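Local coordinates for protein (endonuclease) (Salmonella typhimurium, PDB 1BYR) that is named an endonuclease, has a PLD-like domain and assembles as two copies of one alpha/beta chain built around a mixed sheet, at residues 14-19 with 115-120; 72-77 with 82-87; 88-93 with 145-150; 93-98 with 138-143. All blocks are in the same frame, centred on the assembly; numbering follows the deposited sequence.

Contact 1. Residues 14-19 with 115-120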
loop_
_atom_site.group_PDB
_atom_site.type_symbol
_atom_site.label_atom_id
_atom_site.label_comp_id
_atom_site.label_asym_id
_atom_site.label_seq_id
_atom_site.Cartn_x
_atom_site.Cartn_y
_atom_site.Cartn_z
ATOM N N SER A 14 -10.538 -7.851 -8.450
ATOM C CA SER A 14 -11.018 -6.476 -8.478
ATOM C C SER A 14 -9.926 -5.405 -8.359
ATOM O O SER A 14 -10.086 -4.295 -8.871
ATOM C CB SER A 14 -12.070 -6.270 -7.388
ATOM O OG SER A 14 -11.564 -6.677 -6.135
ATOM N N ALA A 15 -8.821 -5.726 -7.695
ATOM C CA ALA A 15 -7.732 -4.757 -7.555
ATOM C C ALA A 15 -7.106 -4.471 -8.924
ATOM O O ALA A 15 -6.940 -3.319 -9.332
ATOM C CB ALA A 15 -6.669 -5.285 -6.616
ATOM N N ARG A 16 -6.754 -5.532 -9.632
ATOM C CA ARG A 16 -6.147 -5.394 -10.940
ATOM C C ARG A 16 -7.036 -4.542 -11.857
ATOM O O ARG A 16 -6.571 -3.578 -12.468
ATOM C CB ARG A 16 -5.913 -6.788 -11.533
ATOM C CG ARG A 16 -5.522 -6.815 -12.997
ATOM C CD ARG A 16 -5.977 -8.120 -13.634
ATOM N NE ARG A 16 -4.857 -8.810 -14.256
ATOM C CZ ARG A 16 -4.631 -10.116 -14.181
ATOM N NH1 ARG A 16 -5.442 -10.894 -13.487
ATOM N NH2 ARG A 16 -3.579 -10.639 -14.792
ATOM N N VAL A 17 -8.315 -4.889 -11.946
ATOM C CA VAL A 17 -9.237 -4.150 -12.800
ATOM C C VAL A 17 -9.329 -2.680 -12.408
ATOM O O VAL A 17 -9.365 -1.808 -13.275
ATOM C CB VAL A 17 -10.652 -4.803 -12.793
ATOM C CG1 VAL A 17 -11.628 -3.960 -13.579
ATOM C CG2 VAL A 17 -10.575 -6.188 -13.422
ATOM N N LEU A 18 -9.353 -2.397 -11.105
ATOM C CA LEU A 18 -9.429 -1.024 -10.606
ATOM C C LEU A 18 -8.186 -0.220 -10.976
ATOM O O LEU A 18 -8.276 0.941 -11.386
ATOM C CB LEU A 18 -9.610 -1.025 -9.073
ATOM C CG LEU A 18 -9.671 0.352 -8.414
ATOM C CD1 LEU A 18 -10.693 1.218 -9.138
ATOM C CD2 LEU A 18 -10.038 0.211 -6.937
ATOM N N VAL A 19 -7.019 -0.837 -10.822
ATOM C CA VAL A 19 -5.772 -0.173 -11.169
ATOM C C VAL A 19 -5.791 0.138 -12.676
ATOM O O VAL A 19 -5.425 1.241 -13.088
ATOM C CB VAL A 19 -4.557 -1.075 -10.806
ATOM C CG1 VAL A 19 -3.265 -0.474 -11.356
ATOM C CG2 VAL A 19 -4.469 -1.228 -9.284
ATOM N N ALA A 115 2.176 -11.556 -9.589
ATOM C CA ALA A 115 1.893 -12.146 -8.283
ATOM C C ALA A 115 0.890 -11.273 -7.526
ATOM O O ALA A 115 -0.004 -11.782 -6.857
ATOM C CB ALA A 115 3.179 -12.302 -7.492
ATOM N N ALA A 116 1.027 -9.956 -7.654
ATOM C CA ALA A 116 0.119 -9.022 -6.986
ATOM C C ALA A 116 -1.317 -9.085 -7.521
ATOM O O ALA A 116 -2.287 -8.844 -6.788
ATOM C CB ALA A 116 0.645 -7.605 -7.140
ATOM N N GLU A 117 -1.441 -9.397 -8.806
ATOM C CA GLU A 117 -2.739 -9.476 -9.475
ATOM C C GLU A 117 -3.494 -10.782 -9.294
ATOM O O GLU A 117 -4.718 -10.797 -9.166
ATOM C CB GLU A 117 -2.568 -9.276 -10.993
ATOM C CG GLU A 117 -1.750 -8.052 -11.393
ATOM C CD GLU A 117 -1.616 -7.869 -12.913
ATOM O OE1 GLU A 117 -1.314 -8.854 -13.621
ATOM O OE2 GLU A 117 -1.805 -6.729 -13.393
ATOM N N THR A 118 -2.734 -11.862 -9.242
ATOM C CA THR A 118 -3.312 -13.195 -9.230
ATOM C C THR A 118 -3.040 -14.165 -8.072
ATOM O O THR A 118 -3.722 -15.181 -7.947
ATOM C CB THR A 118 -2.879 -13.860 -10.569
ATOM O OG1 THR A 118 -3.911 -13.697 -11.549
ATOM C CG2 THR A 118 -2.507 -15.296 -10.371
ATOM N N LYS A 119 -2.069 -13.860 -7.223
ATOM C CA LYS A 119 -1.725 -14.793 -6.139
ATOM C C LYS A 119 -1.822 -14.268 -4.703
ATOM O O LYS A 119 -2.375 -14.931 -3.834
ATOM C CB LYS A 119 -0.300 -15.331 -6.355
ATOM C CG LYS A 119 0.048 -15.693 -7.802
ATOM C CD LYS A 119 -0.121 -17.183 -8.058
ATOM C CE LYS A 119 -0.102 -17.512 -9.561
ATOM N NZ LYS A 119 1.173 -17.089 -10.233
ATOM N N ASN A 120 -1.253 -13.091 -4.463
ATOM C CA ASN A 120 -1.243 -12.502 -3.131
ATOM C C ASN A 120 -2.557 -11.878 -2.707
ATOM O O ASN A 120 -3.426 -11.593 -3.531
ATOM C CB ASN A 120 -0.180 -11.415 -3.071
ATOM C CG ASN A 120 1.209 -11.947 -3.332
ATOM O OD1 ASN A 120 1.468 -13.139 -3.210
ATOM N ND2 ASN A 120 2.114 -11.058 -3.702
HETATM O O HOH W 1 -6.597 -8.600 -8.547
#
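The guanidinium of R16 lies with one face over the root of E117, whose CB stands 3.9 Å above the plane at the centre of the R16 group. T118 approaches the same group on a slant, its OG1 3.7 Å from R16 NH1. The E117 carboxylate is neither stacked on the guanidinium nor coplanar with it, for the two planes are turned 49° apart. The salt bridge runs between R16 NH2 and E117 OE1, 3.1 Å apart. Two chain shapes allow this. The arginine leaves helix 14-25 with CG pointing opposite its own backbone N (chi1 169°) and bends at chi3, whereas E117 runs straight beyond CG, so that the side chains cross nearly at right angles. Closer to the root of the arginine, R16 CG passes 3.7 Å from E117 OE2. A water joins the backbones as well, taking a hydrogen bond from R16 N at 3.3 Å and giving one to E117 O at 3.0 Å. Helices 14-25 and 114-118 both pack on strand 122-128, through A15 on A124 and A116 on E122. E117 is buried and has D41 OD1, a like charge, close to its OE2. The nearby arginine, which also touches D41, would offset part of that negative charge and may favour the ionised form of E117.

Contact 2. Residues 72-77 with 82-87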
loop_
_atom_site.group_PDB
_atom_site.type_symbol
_atom_site.label_atom_id
_atom_site.label_comp_id
_atom_site.label_asym_id
_atom_site.label_seq_id
_atom_site.Cartn_x
_atom_site.Cartn_y
_atom_site.Cartn_z
ATOM N N ALA A 72 12.260 -6.385 -19.303
ATOM C CA ALA A 72 11.321 -6.426 -20.419
ATOM C C ALA A 72 10.319 -5.265 -20.319
ATOM O O ALA A 72 10.057 -4.583 -21.306
ATOM C CB ALA A 72 10.576 -7.764 -20.424
ATOM N N ALA A 73 9.779 -5.017 -19.131
ATOM C CA ALA A 73 8.818 -3.928 -18.959
ATOM C C ALA A 73 9.469 -2.563 -19.110
ATOM O O ALA A 73 8.919 -1.664 -19.747
ATOM C CB ALA A 73 8.139 -4.033 -17.583
ATOM N N MET A 74 10.637 -2.400 -18.502
ATOM C CA MET A 74 11.368 -1.144 -18.586
ATOM C C MET A 74 11.709 -0.848 -20.041
ATOM O O MET A 74 11.558 0.289 -20.485
ATOM C CB MET A 74 12.648 -1.205 -17.730
ATOM C CG MET A 74 12.384 -1.326 -16.198
ATOM S SD MET A 74 13.748 -2.079 -15.242
ATOM C CE MET A 74 14.895 -0.726 -15.145
ATOM N N ASN A 75 12.142 -1.863 -20.794
ATOM C CA ASN A 75 12.482 -1.672 -22.212
ATOM C C ASN A 75 11.216 -1.330 -23.005
ATOM O O ASN A 75 11.199 -0.407 -23.826
ATOM C CB ASN A 75 13.130 -2.934 -22.806
ATOM C CG ASN A 75 14.600 -3.072 -22.439
ATOM O OD1 ASN A 75 15.197 -4.143 -22.592
ATOM N ND2 ASN A 75 15.189 -1.996 -21.960
ATOM N N TYR A 76 10.153 -2.084 -22.756
ATOM C CA TYR A 76 8.876 -1.842 -23.414
ATOM C C TYR A 76 8.415 -0.401 -23.162
ATOM O O TYR A 76 8.017 0.305 -24.084
ATOM C CB TYR A 76 7.837 -2.829 -22.878
ATOM C CG TYR A 76 6.467 -2.653 -23.464
ATOM C CD1 TYR A 76 6.243 -2.829 -24.823
ATOM C CD2 TYR A 76 5.391 -2.305 -22.663
ATOM C CE1 TYR A 76 4.980 -2.660 -25.364
ATOM C CE2 TYR A 76 4.138 -2.138 -23.190
ATOM C CZ TYR A 76 3.932 -2.314 -24.539
ATOM O OH TYR A 76 2.672 -2.135 -25.061
ATOM N N ILE A 77 8.500 0.044 -21.914
ATOM C CA ILE A 77 8.085 1.391 -21.548
ATOM C C ILE A 77 8.954 2.495 -22.183
ATOM O O ILE A 77 8.420 3.461 -22.750
ATOM C CB ILE A 77 8.065 1.554 -19.998
ATOM C CG1 ILE A 77 7.000 0.639 -19.404
ATOM C CG2 ILE A 77 7.805 2.993 -19.610
ATOM C CD1 ILE A 77 5.580 1.047 -19.724
ATOM N N ILE A 82 7.970 6.936 -23.069
ATOM C CA ILE A 82 7.528 7.307 -21.726
ATOM C C ILE A 82 8.753 7.535 -20.856
ATOM O O ILE A 82 9.547 6.618 -20.637
ATOM C CB ILE A 82 6.687 6.186 -21.042
ATOM C CG1 ILE A 82 5.251 6.206 -21.558
ATOM C CG2 ILE A 82 6.673 6.393 -19.518
ATOM C CD1 ILE A 82 4.505 4.889 -21.315
ATOM N N PRO A 83 8.921 8.763 -20.346
ATOM C CA PRO A 83 10.077 9.055 -19.488
ATOM C C PRO A 83 10.108 8.152 -18.240
ATOM O O PRO A 83 9.172 8.129 -17.436
ATOM C CB PRO A 83 9.904 10.537 -19.138
ATOM C CG PRO A 83 8.985 11.074 -20.241
ATOM C CD PRO A 83 8.067 9.947 -20.548
ATOM N N LEU A 84 11.191 7.397 -18.081
ATOM C CA LEU A 84 11.309 6.486 -16.957
ATOM C C LEU A 84 12.648 6.580 -16.231
ATOM O O LEU A 84 13.703 6.735 -16.851
ATOM C CB LEU A 84 11.075 5.059 -17.461
ATOM C CG LEU A 84 11.429 3.877 -16.564
ATOM C CD1 LEU A 84 10.304 3.655 -15.544
ATOM C CD2 LEU A 84 11.634 2.634 -17.433
ATOM N N ARG A 85 12.599 6.499 -14.899
ATOM C CA ARG A 85 13.801 6.559 -14.076
ATOM C C ARG A 85 13.845 5.497 -12.981
ATOM O O ARG A 85 12.817 5.082 -12.444
ATOM C CB ARG A 85 13.933 7.934 -13.395
ATOM C CG ARG A 85 14.183 9.102 -14.326
ATOM C CD ARG A 85 14.575 10.369 -13.557
ATOM N NE ARG A 85 15.087 11.388 -14.465
ATOM C CZ ARG A 85 15.238 12.668 -14.149
ATOM N NH1 ARG A 85 14.914 13.111 -12.934
ATOM N NH2 ARG A 85 15.714 13.515 -15.055
ATOM N N THR A 86 15.061 5.054 -12.664
ATOM C CA THR A 86 15.269 4.112 -11.584
ATOM C C THR A 86 15.809 4.954 -10.424
ATOM O O THR A 86 16.541 5.920 -10.639
ATOM C CB THR A 86 16.271 3.006 -11.961
ATOM O OG1 THR A 86 17.493 3.589 -12.412
ATOM C CG2 THR A 86 15.700 2.137 -13.051
ATOM N N ASP A 87 15.442 4.602 -9.194
ATOM C CA ASP A 87 15.873 5.360 -8.019
ATOM C C ASP A 87 16.484 4.405 -7.010
ATOM O O ASP A 87 15.856 3.422 -6.613
ATOM C CB ASP A 87 14.654 6.078 -7.422
ATOM C CG ASP A 87 14.953 6.789 -6.106
ATOM O OD1 ASP A 87 16.130 6.992 -5.761
ATOM O OD2 ASP A 87 13.981 7.158 -5.414
#
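M74 and I77, a turn apart on helix 68-79, rest on I82, L84 and T86 in a beta-alpha-beta unit made of strand 55-61, this helix and strand 84-87. The short axes of helix and strand pass 9.9 Å apart and run roughly antiparallel, at 145°, and side chains fill most of the gap. The central knob is the CD2 methyl of L84. It enters the hollow between M74 and I77, with M74 CB at 4.0 Å and, more loosely, I77 CG2 at 4.4 Å, and its head lies 3.8 Å from M74 O on the helix backbone. Toward the turn, where the loop before the strand comes nearest the helix, the branch methyls CG2 of I77 and CG2 of I82 touch at 3.6 Å, the two side chains meeting at a slant. L84 and M74 reach onward to I58 and I60 of strand 55-61, so both strands of the unit share this apolar packing under the helix. At the far end the methionine turns about its CG-SD bond (chi3 77°) and crosses T86 almost perpendicularly. T86 divides its branches between two tasks: OG1 is hydrogen-bonded to E62 OE1, while CG2 receives M74 CE at 3.6 Å.

Contact 3. Residues 88-93 with 145-150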
loop_
_atom_site.group_PDB
_atom_site.type_symbol
_atom_site.label_atom_id
_atom_site.label_comp_id
_atom_site.label_asym_id
_atom_site.label_seq_id
_atom_site.Cartn_x
_atom_site.Cartn_y
_atom_site.Cartn_z
ATOM N N SER A 88 17.724 4.679 -6.614
ATOM C CA SER A 88 18.421 3.830 -5.662
ATOM C C SER A 88 18.822 4.580 -4.403
ATOM O O SER A 88 19.603 4.080 -3.608
ATOM C CB SER A 88 19.688 3.265 -6.310
ATOM O OG SER A 88 20.570 4.319 -6.668
ATOM N N ASN A 89 18.299 5.783 -4.235
ATOM C CA ASN A 89 18.646 6.583 -3.074
ATOM C C ASN A 89 18.006 6.125 -1.769
ATOM O O ASN A 89 18.283 6.677 -0.709
ATOM C CB ASN A 89 18.329 8.049 -3.346
ATOM C CG ASN A 89 19.381 8.700 -4.233
ATOM O OD1 ASN A 89 20.534 8.246 -4.286
ATOM N ND2 ASN A 89 19.002 9.755 -4.937
ATOM N N PHE A 90 17.171 5.096 -1.858
ATOM C CA PHE A 90 16.495 4.548 -0.692
ATOM C C PHE A 90 16.740 3.036 -0.629
ATOM O O PHE A 90 16.809 2.371 -1.671
ATOM C CB PHE A 90 14.982 4.821 -0.779
ATOM C CG PHE A 90 14.615 6.291 -0.862
ATOM C CD1 PHE A 90 14.517 6.933 -2.095
ATOM C CD2 PHE A 90 14.340 7.019 0.289
ATOM C CE1 PHE A 90 14.152 8.268 -2.182
ATOM C CE2 PHE A 90 13.976 8.355 0.203
ATOM C CZ PHE A 90 13.880 8.979 -1.044
ATOM N N PRO A 91 16.927 2.470 0.582
ATOM C CA PRO A 91 17.140 1.022 0.567
ATOM C C PRO A 91 16.081 0.387 -0.341
ATOM O O PRO A 91 16.370 -0.543 -1.095
ATOM C CB PRO A 91 17.001 0.626 2.040
ATOM C CG PRO A 91 17.480 1.829 2.772
ATOM C CD PRO A 91 17.015 3.022 1.945
ATOM N N ILE A 92 14.853 0.890 -0.251
ATOM C CA ILE A 92 13.750 0.429 -1.102
ATOM C C ILE A 92 12.773 1.575 -1.408
ATOM O O ILE A 92 12.269 2.214 -0.485
ATOM C CB ILE A 92 12.900 -0.707 -0.438
ATOM C CG1 ILE A 92 13.784 -1.877 0.004
ATOM C CG2 ILE A 92 11.845 -1.219 -1.439
ATOM C CD1 ILE A 92 12.976 -3.067 0.457
ATOM N N GLN A 93 12.548 1.882 -2.693
ATOM C CA GLN A 93 11.549 2.891 -3.063
ATOM C C GLN A 93 10.334 1.984 -3.132
ATOM O O GLN A 93 10.004 1.429 -4.184
ATOM C CB GLN A 93 11.813 3.511 -4.440
ATOM C CG GLN A 93 11.189 4.889 -4.591
ATOM C CD GLN A 93 10.959 5.287 -6.039
ATOM O OE1 GLN A 93 10.030 4.833 -6.683
ATOM N NE2 GLN A 93 11.820 6.138 -6.541
ATOM N N TRP A 145 11.592 11.247 -8.182
ATOM C CA TRP A 145 11.963 11.352 -9.598
ATOM C C TRP A 145 13.256 12.163 -9.768
ATOM O O TRP A 145 14.185 11.750 -10.468
ATOM C CB TRP A 145 10.822 12.016 -10.380
ATOM C CG TRP A 145 11.189 12.483 -11.762
ATOM C CD1 TRP A 145 11.603 13.740 -12.120
ATOM C CD2 TRP A 145 11.147 11.720 -12.975
ATOM N NE1 TRP A 145 11.819 13.800 -13.470
ATOM C CE2 TRP A 145 11.550 12.574 -14.019
ATOM C CE3 TRP A 145 10.809 10.398 -13.273
ATOM C CZ2 TRP A 145 11.622 12.147 -15.352
ATOM C CZ3 TRP A 145 10.883 9.975 -14.601
ATOM C CH2 TRP A 145 11.284 10.846 -15.620
ATOM N N ASN A 146 13.314 13.309 -9.101
ATOM C CA ASN A 146 14.471 14.192 -9.181
ATOM C C ASN A 146 15.812 13.558 -8.838
ATOM O O ASN A 146 16.850 14.058 -9.257
ATOM C CB ASN A 146 14.240 15.433 -8.314
ATOM C CG ASN A 146 13.169 16.348 -8.901
ATOM O OD1 ASN A 146 12.755 16.171 -10.040
ATOM N ND2 ASN A 146 12.730 17.320 -8.119
ATOM N N GLN A 147 15.812 12.463 -8.084
ATOM C CA GLN A 147 17.079 11.824 -7.762
ATOM C C GLN A 147 17.196 10.465 -8.435
ATOM O O GLN A 147 17.940 9.585 -7.977
ATOM C CB GLN A 147 17.243 11.672 -6.250
ATOM C CG GLN A 147 16.125 10.960 -5.566
ATOM C CD GLN A 147 16.116 11.253 -4.096
ATOM O OE1 GLN A 147 17.120 11.073 -3.401
ATOM N NE2 GLN A 147 14.989 11.711 -3.598
ATOM N N GLY A 148 16.447 10.296 -9.521
ATOM C CA GLY A 148 16.476 9.047 -10.254
ATOM C C GLY A 148 17.415 9.113 -11.440
ATOM O O GLY A 148 17.915 10.189 -11.798
ATOM N N ARG A 149 17.653 7.959 -12.056
ATOM C CA ARG A 149 18.537 7.850 -13.217
ATOM C C ARG A 149 17.693 7.477 -14.435
ATOM O O ARG A 149 16.922 6.527 -14.393
ATOM C CB ARG A 149 19.581 6.752 -12.963
ATOM C CG ARG A 149 20.956 7.001 -13.564
ATOM C CD ARG A 149 22.031 6.458 -12.631
ATOM N NE ARG A 149 22.692 7.514 -11.859
ATOM C CZ ARG A 149 23.519 7.299 -10.836
ATOM N NH1 ARG A 149 23.781 6.065 -10.444
ATOM N NH2 ARG A 149 24.080 8.323 -10.202
ATOM N N ASP A 150 17.827 8.235 -15.511
ATOM C CA ASP A 150 17.068 7.954 -16.728
ATOM C C ASP A 150 17.293 6.536 -17.217
ATOM O O ASP A 150 18.405 6.021 -17.157
ATOM C CB ASP A 150 17.508 8.876 -17.864
ATOM C CG ASP A 150 16.856 10.236 -17.817
ATOM O OD1 ASP A 150 15.802 10.403 -17.169
ATOM O OD2 ASP A 150 17.410 11.158 -18.446
HETATM O O HOH W 2 18.811 7.077 -8.141
#
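One side-chain amide pair, N89 with Q147, carries the direct polar link between the loop 88-93 and the segment 145-150 near the C-terminus. N89 ND2 donates to Q147 OE1 at 2.8 Å. The donor lies in the carbonyl plane of the glutamine on a lone pair, but the bond is imperfect, with 131° at the hydrogen, and the acceptor is tilted 31° out of the amide plane of N89. The fit is tight, N89 ND2 being 2.9 Å from Q147 CB. The other end of the glutamine amide, NE2, stands 3.8 Å from CE1 of F90, approaching the ring on a slant. Q147 reaches both residues because its CG lies between its own backbone N and carbonyl carbon (chi1 55°) and the chain is extended from there. Its amide is held at both ends, since NE2 is also hydrogen-bonded to the D143 carbonyl, one turn back in helix 131-146. A water ties the backbones together, accepting from S88 N at 3.0 Å and donating to Q147 O at 2.7 Å. In the next shell D87 OD1 accepts the backbone N-H of N89, and F90 packs on P11 of the second subunit. Q147 follows the end of helix 131-146, where G148 N bonds to W145 O. From there the chain enters strand 149-150, which pairs through R149 with T86 of strand 84-87, the strand leading into the loop of N89 and F90.

Contact 4. Residues 93-98 with 138-143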
loop_
_atom_site.group_PDB
_atom_site.type_symbol
_atom_site.label_atom_id
_atom_site.label_comp_id
_atom_site.label_asym_id
_atom_site.label_seq_id
_atom_site.Cartn_x
_atom_site.Cartn_y
_atom_site.Cartn_z
ATOM N N GLN A 93 12.548 1.882 -2.693
ATOM C CA GLN A 93 11.549 2.891 -3.063
ATOM C C GLN A 93 10.334 1.984 -3.132
ATOM O O GLN A 93 10.004 1.429 -4.184
ATOM C CB GLN A 93 11.813 3.511 -4.440
ATOM C CG GLN A 93 11.189 4.889 -4.591
ATOM C CD GLN A 93 10.959 5.287 -6.039
ATOM O OE1 GLN A 93 10.030 4.833 -6.683
ATOM N NE2 GLN A 93 11.820 6.138 -6.541
ATOM N N HIS A 94 9.687 1.821 -1.987
ATOM C CA HIS A 94 8.554 0.906 -1.827
ATOM C C HIS A 94 7.141 1.320 -2.259
ATOM O O HIS A 94 6.233 0.481 -2.258
ATOM C CB HIS A 94 8.535 0.439 -0.358
ATOM C CG HIS A 94 7.861 -0.878 -0.132
ATOM N ND1 HIS A 94 6.731 -1.011 0.634
ATOM C CD2 HIS A 94 8.151 -2.119 -0.600
ATOM C CE1 HIS A 94 6.355 -2.282 0.660
ATOM N NE2 HIS A 94 7.199 -2.970 -0.090
ATOM N N ASP A 95 6.947 2.586 -2.636
ATOM C CA ASP A 95 5.632 3.074 -3.058
ATOM C C ASP A 95 5.068 2.372 -4.287
ATOM O O ASP A 95 5.802 2.044 -5.220
ATOM C CB ASP A 95 5.677 4.574 -3.387
ATOM C CG ASP A 95 6.264 5.403 -2.266
ATOM O OD1 ASP A 95 7.500 5.583 -2.254
ATOM O OD2 ASP A 95 5.496 5.879 -1.400
ATOM N N LYS A 96 3.751 2.144 -4.282
ATOM C CA LYS A 96 3.031 1.547 -5.409
ATOM C C LYS A 96 1.922 2.584 -5.587
ATOM O O LYS A 96 0.812 2.448 -5.067
ATOM C CB LYS A 96 2.441 0.171 -5.038
ATOM C CG LYS A 96 3.444 -0.785 -4.405
ATOM C CD LYS A 96 3.381 -0.700 -2.859
ATOM C CE LYS A 96 3.913 -1.959 -2.175
ATOM N NZ LYS A 96 5.317 -2.249 -2.576
ATOM N N VAL A 97 2.253 3.635 -6.319
ATOM C CA VAL A 97 1.345 4.757 -6.500
ATOM C C VAL A 97 1.170 5.226 -7.944
ATOM O O VAL A 97 2.126 5.266 -8.719
ATOM C CB VAL A 97 1.864 5.972 -5.684
ATOM C CG1 VAL A 97 1.093 7.249 -6.068
ATOM C CG2 VAL A 97 1.767 5.686 -4.186
ATOM N N ILE A 98 -0.065 5.578 -8.290
ATOM C CA ILE A 98 -0.379 6.124 -9.602
ATOM C C ILE A 98 -1.206 7.390 -9.375
ATOM O O ILE A 98 -2.303 7.336 -8.826
ATOM C CB ILE A 98 -1.201 5.142 -10.491
ATOM C CG1 ILE A 98 -0.404 3.863 -10.754
ATOM C CG2 ILE A 98 -1.496 5.795 -11.843
ATOM C CD1 ILE A 98 -1.079 2.878 -11.713
ATOM N N LEU A 138 2.124 14.312 -5.408
ATOM C CA LEU A 138 2.984 14.766 -6.507
ATOM C C LEU A 138 4.346 15.240 -5.996
ATOM O O LEU A 138 5.381 14.965 -6.603
ATOM C CB LEU A 138 2.294 15.898 -7.284
ATOM C CG LEU A 138 2.770 16.075 -8.730
ATOM C CD1 LEU A 138 2.297 14.887 -9.579
ATOM C CD2 LEU A 138 2.238 17.391 -9.289
ATOM N N GLU A 139 4.347 15.958 -4.878
ATOM C CA GLU A 139 5.593 16.419 -4.288
ATOM C C GLU A 139 6.443 15.207 -3.898
ATOM O O GLU A 139 7.661 15.213 -4.021
ATOM C CB GLU A 139 5.313 17.275 -3.053
ATOM C CG GLU A 139 4.734 18.642 -3.361
ATOM C CD GLU A 139 4.388 19.402 -2.096
ATOM O OE1 GLU A 139 4.282 18.750 -1.036
ATOM O OE2 GLU A 139 4.220 20.640 -2.147
ATOM N N HIS A 140 5.769 14.162 -3.435
ATOM C CA HIS A 140 6.412 12.903 -3.029
ATOM C C HIS A 140 6.996 12.244 -4.279
ATOM O O HIS A 140 8.115 11.737 -4.265
ATOM C CB HIS A 140 5.346 11.994 -2.397
ATOM C CG HIS A 140 5.854 10.668 -1.921
ATOM N ND1 HIS A 140 6.788 10.540 -0.909
ATOM C CD2 HIS A 140 5.455 9.408 -2.217
ATOM C CE1 HIS A 140 6.954 9.260 -0.623
ATOM N NE2 HIS A 140 6.149 8.559 -1.398
ATOM N N TRP A 141 6.226 12.253 -5.361
ATOM C CA TRP A 141 6.667 11.668 -6.627
ATOM C C TRP A 141 7.851 12.455 -7.215
ATOM O O TRP A 141 8.852 11.876 -7.661
ATOM C CB TRP A 141 5.507 11.671 -7.636
ATOM C CG TRP A 141 5.887 11.121 -8.968
ATOM C CD1 TRP A 141 5.756 9.839 -9.388
ATOM C CD2 TRP A 141 6.548 11.828 -10.031
ATOM N NE1 TRP A 141 6.299 9.695 -10.647
ATOM C CE2 TRP A 141 6.794 10.903 -11.063
ATOM C CE3 TRP A 141 6.961 13.160 -10.200
ATOM C CZ2 TRP A 141 7.431 11.257 -12.259
ATOM C CZ3 TRP A 141 7.600 13.515 -11.390
ATOM C CH2 TRP A 141 7.834 12.559 -12.404
ATOM N N GLN A 142 7.721 13.782 -7.206
ATOM C CA GLN A 142 8.732 14.686 -7.744
ATOM C C GLN A 142 10.082 14.567 -7.052
ATOM O O GLN A 142 11.138 14.600 -7.700
ATOM C CB GLN A 142 8.227 16.117 -7.641
ATOM C CG GLN A 142 9.058 17.099 -8.414
ATOM C CD GLN A 142 8.946 16.883 -9.893
ATOM O OE1 GLN A 142 9.936 16.670 -10.589
ATOM N NE2 GLN A 142 7.728 16.922 -10.402
ATOM N N ASP A 143 10.049 14.437 -5.729
ATOM C CA ASP A 143 11.275 14.301 -4.954
ATOM C C ASP A 143 12.025 13.018 -5.310
ATOM O O ASP A 143 13.247 13.013 -5.411
ATOM C CB ASP A 143 10.953 14.307 -3.457
ATOM C CG ASP A 143 12.190 14.202 -2.616
ATOM O OD1 ASP A 143 12.843 15.245 -2.421
ATOM O OD2 ASP A 143 12.516 13.083 -2.169
#
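H140 reaches from helix 131-146 toward D95, its CB starting a side chain that also packs on M33 of strand 29-34. With CG opposite the backbone N (chi1 180°), the imidazole is directed toward D95. Of the ring carbons flanking the tip, CD2 comes to 3.6 Å from D95 OD2 and CE1 to 3.8 Å from it. Between them NE2 donates a nearly straight hydrogen bond to D95 OD2, 2.8 Å long with 167° at the hydrogen. The oxygen lies at the edge of the ring, in its plane, yet the ring nitrogen meets the carboxylate from above, 51° out of the carboxylate plane. The second subunit completes the setting: Y9 of that subunit stacks on the H140 ring, and its S121 OG is hydrogen-bonded to D95 OD1. K96 NZ donates to H94 O at 2.9 Å and lies over one face of the H94 ring, offset toward the rim, while H94 ND1 bonds E122 OE1 of the second subunit. H94 and K96 match the His and Lys of the family's HKD motif (HxKx4D), with D95 between them. With each D95 oxygen bonded, one from its own chain and one from the partner, this buried residue is probably restrained in rotation, and it would tend to polarise the imidazole and keep NE2 protonated.

In the fold
The four contacts range from core to surface, and their chemistry does not follow depth alone. Contact 2 is buried and apolar, and contact 4 is likewise buried but rests on a His-carboxylate hydrogen bond. Contact 3, at the surface, uses amides and a water, and contact 1, partly buried, uses a salt bridge and a water. Contacts 3 and 4 share Q93 and helix 131-146, their centres about 10 Å apart. Contacts 2 and 3 meet in the sheet, where strands 84-87 and 149-150 are neighbours, and D87 OD2 probably bonds Q93 NE2 at 2.6 Å. Contact 1 lies across the chain's centre from contacts 3 and 4, touching contact 4 through V19 and I98. Contacts 1, 3 and 4 all reach the second subunit.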